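Protein HRI1 (Saccharomyces cerevisiae, PDB 3RBY) is of unknown function and non-essential, but interacts with HRR25 and may interact with SEC72. Local coordinates at residues 197-200 and 204-207. Numbering follows the deposited sequence.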
ATOM      1  N   LEU A 197      -3.660  -1.009 -19.789  1.00 37.22           N
ATOM      2  CA  LEU A 197      -4.766  -0.206 -20.266  1.00 40.05           C
ATOM      3  C   LEU A 197      -5.743  -0.034 -19.117  1.00 40.23           C
ATOM      4  O   LEU A 197      -5.948  -0.968 -18.338  1.00 39.20           O
ATOM      5  CB  LEU A 197      -5.461  -0.944 -21.404  1.00 39.76           C
ATOM      6  CG  LEU A 197      -5.541  -0.373 -22.813  1.00 43.92           C
ATOM      7  CD1 LEU A 197      -6.471  -1.269 -23.609  1.00 40.69           C
ATOM      8  CD2 LEU A 197      -6.043   1.078 -22.823  1.00 39.90           C
ATOM      9  N   LEU A 198      -6.344   1.148 -19.005  1.00 39.11           N
ATOM     10  CA  LEU A 198      -7.304   1.403 -17.943  1.00 37.93           C
ATOM     11  C   LEU A 198      -8.591   1.942 -18.539  1.00 41.39           C
ATOM     12  O   LEU A 198      -8.571   2.946 -19.268  1.00 45.40           O
ATOM     13  CB  LEU A 198      -6.724   2.392 -16.922  1.00 40.74           C
ATOM     14  CG  LEU A 198      -7.586   2.837 -15.729  1.00 42.30           C
ATOM     15  CD1 LEU A 198      -7.870   1.675 -14.787  1.00 40.74           C
ATOM     16  CD2 LEU A 198      -6.896   3.984 -14.971  1.00 39.71           C
ATOM     17  N   GLU A 199      -9.705   1.270 -18.258  1.00 41.99           N
ATOM     18  CA  GLU A 199     -11.015   1.802 -18.635  1.00 45.36           C
ATOM     19  C   GLU A 199     -11.515   2.717 -17.519  1.00 44.62           C
ATOM     20  O   GLU A 199     -11.864   2.258 -16.427  1.00 44.03           O
ATOM     21  CB  GLU A 199     -12.035   0.698 -18.934  1.00 42.38           C
ATOM     22  CG  GLU A 199     -13.463   1.245 -19.094  1.00 51.39           C
ATOM     23  CD  GLU A 199     -14.500   0.171 -19.430  1.00 62.54           C
ATOM     24  OE1 GLU A 199     -15.658   0.265 -18.942  1.00 65.12           O
ATOM     25  OE2 GLU A 199     -14.161  -0.763 -20.195  1.00 57.41           O
ATOM     26  N   LYS A 200     -11.519   4.014 -17.812  1.00 46.63           N
ATOM     27  CA  LYS A 200     -11.905   5.065 -16.879  1.00 50.34           C
ATOM     28  C   LYS A 200     -13.417   5.100 -16.700  1.00 53.76           C
ATOM     29  O   LYS A 200     -14.160   4.640 -17.576  1.00 54.01           O
ATOM     30  CB  LYS A 200     -11.459   6.431 -17.432  1.00 51.04           C
ATOM     31  CG  LYS A 200      -9.966   6.593 -17.644  1.00 50.10           C
ATOM     32  CD  LYS A 200      -9.238   6.768 -16.325  1.00 55.36           C
ATOM     33  CE  LYS A 200      -8.135   7.807 -16.432  1.00 67.07           C
ATOM     34  NZ  LYS A 200      -8.686   9.185 -16.573  1.00 71.53           N
ATOM     35  N   LYS A 204     -14.167   5.705 -21.557  1.00 55.67           N
ATOM     36  CA  LYS A 204     -12.994   5.644 -22.425  1.00 57.06           C
ATOM     37  C   LYS A 204     -11.869   4.849 -21.753  1.00 56.12           C
ATOM     38  O   LYS A 204     -11.838   4.702 -20.529  1.00 53.18           O
ATOM     39  CB  LYS A 204     -12.489   7.046 -22.767  1.00 60.51           C
ATOM     40  CG  LYS A 204     -13.543   8.149 -22.653  1.00 69.21           C
ATOM     41  CD  LYS A 204     -13.085   9.435 -23.349  1.00 71.09           C
ATOM     42  CE  LYS A 204     -13.677   9.528 -24.754  1.00 78.63           C
ATOM     43  NZ  LYS A 204     -13.692   8.201 -25.447  1.00 73.20           N
ATOM     44  N   SER A 205     -10.946   4.332 -22.559  1.00 54.25           N
ATOM     45  CA  SER A 205      -9.792   3.621 -22.025  1.00 48.57           C
ATOM     46  C   SER A 205      -8.549   4.445 -22.270  1.00 47.70           C
ATOM     47  O   SER A 205      -8.492   5.254 -23.194  1.00 47.86           O
ATOM     48  CB  SER A 205      -9.638   2.247 -22.675  1.00 46.20           C
ATOM     49  OG  SER A 205     -10.736   1.422 -22.348  1.00 49.92           O
ATOM     50  N   GLU A 206      -7.546   4.242 -21.437  1.00 45.63           N
ATOM     51  CA  GLU A 206      -6.346   5.039 -21.552  1.00 45.55           C
ATOM     52  C   GLU A 206      -5.119   4.167 -21.329  1.00 43.82           C
ATOM     53  O   GLU A 206      -5.144   3.251 -20.496  1.00 47.07           O
ATOM     54  CB  GLU A 206      -6.424   6.211 -20.562  1.00 48.64           C
ATOM     55  CG  GLU A 206      -5.114   6.571 -19.863  1.00 58.78           C
ATOM     56  CD  GLU A 206      -5.249   7.824 -18.994  1.00 68.27           C
ATOM     57  OE1 GLU A 206      -4.230   8.226 -18.383  1.00 62.32           O
ATOM     58  OE2 GLU A 206      -6.371   8.401 -18.931  1.00 69.36           O
ATOM     59  N   PHE A 207      -4.058   4.436 -22.088  1.00 40.38           N
ATOM     60  CA  PHE A 207      -2.812   3.666 -22.002  1.00 38.07           C
ATOM     61  C   PHE A 207      -1.922   4.190 -20.910  1.00 42.59           C
ATOM     62  O   PHE A 207      -1.361   5.276 -21.032  1.00 48.36           O
ATOM     63  CB  PHE A 207      -2.043   3.722 -23.332  1.00 39.24           C
ATOM     64  CG  PHE A 207      -2.675   2.911 -24.431  1.00 45.42           C
ATOM     65  CD1 PHE A 207      -2.393   1.555 -24.564  1.00 44.93           C
ATOM     66  CD2 PHE A 207      -3.568   3.494 -25.320  1.00 45.44           C
ATOM     67  CE1 PHE A 207      -2.989   0.792 -25.575  1.00 44.87           C
ATOM     68  CE2 PHE A 207      -4.170   2.740 -26.330  1.00 46.21           C
ATOM     69  CZ  PHE A 207      -3.879   1.388 -26.458  1.00 45.18           C
TER
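L197 lays its methyl CD2 over the centre of the F207 ring, 4.0 Å from the centroid and only 5° off the ring normal, a CH-pi contact near the surface between side chains that stand side by side on one face of the sheet. CG of L197 backs this up, 3.9 Å from F207 CE1. With chi1 at -118°, away from the usual staggered values, and chi2 near 180°, CD2 lies over the ring and 3.8 Å from S205 CB. On the same face the hydroxyl OG of S205 rests against the aliphatic base of E199, 3.7 Å from its CB; the extended E199 chain takes its carboxylate onward to a long, weak ion pair with R155. K200 and E206 meet beside the face that carries L198 and E206: the lysine bends at chi2, chi3 and chi4, whereas the glutamate runs straight beyond CG, and E206 OE2 meets both K200 CE (3.1 Å) and, in a loose salt bridge, K200 NZ (3.4 Å). L198 and E206 exchange two backbone bonds, L198 N to E206 O (2.8 Å) and E206 N to L198 O (2.7 Å), as an antiparallel hydrogen-bonded pair. K200 N bonds to K204 O, closing the turn end of the hairpin formed by strands 192-199 and 205-211. L197 and L198 also touch I177 and W176 of the adjacent strand 176-183, so the chemistry divides: apolar contacts join neighbouring strands, while the lysine-glutamate pair probably adds modest electrostatic attraction between the turn end and outer strand 205-211.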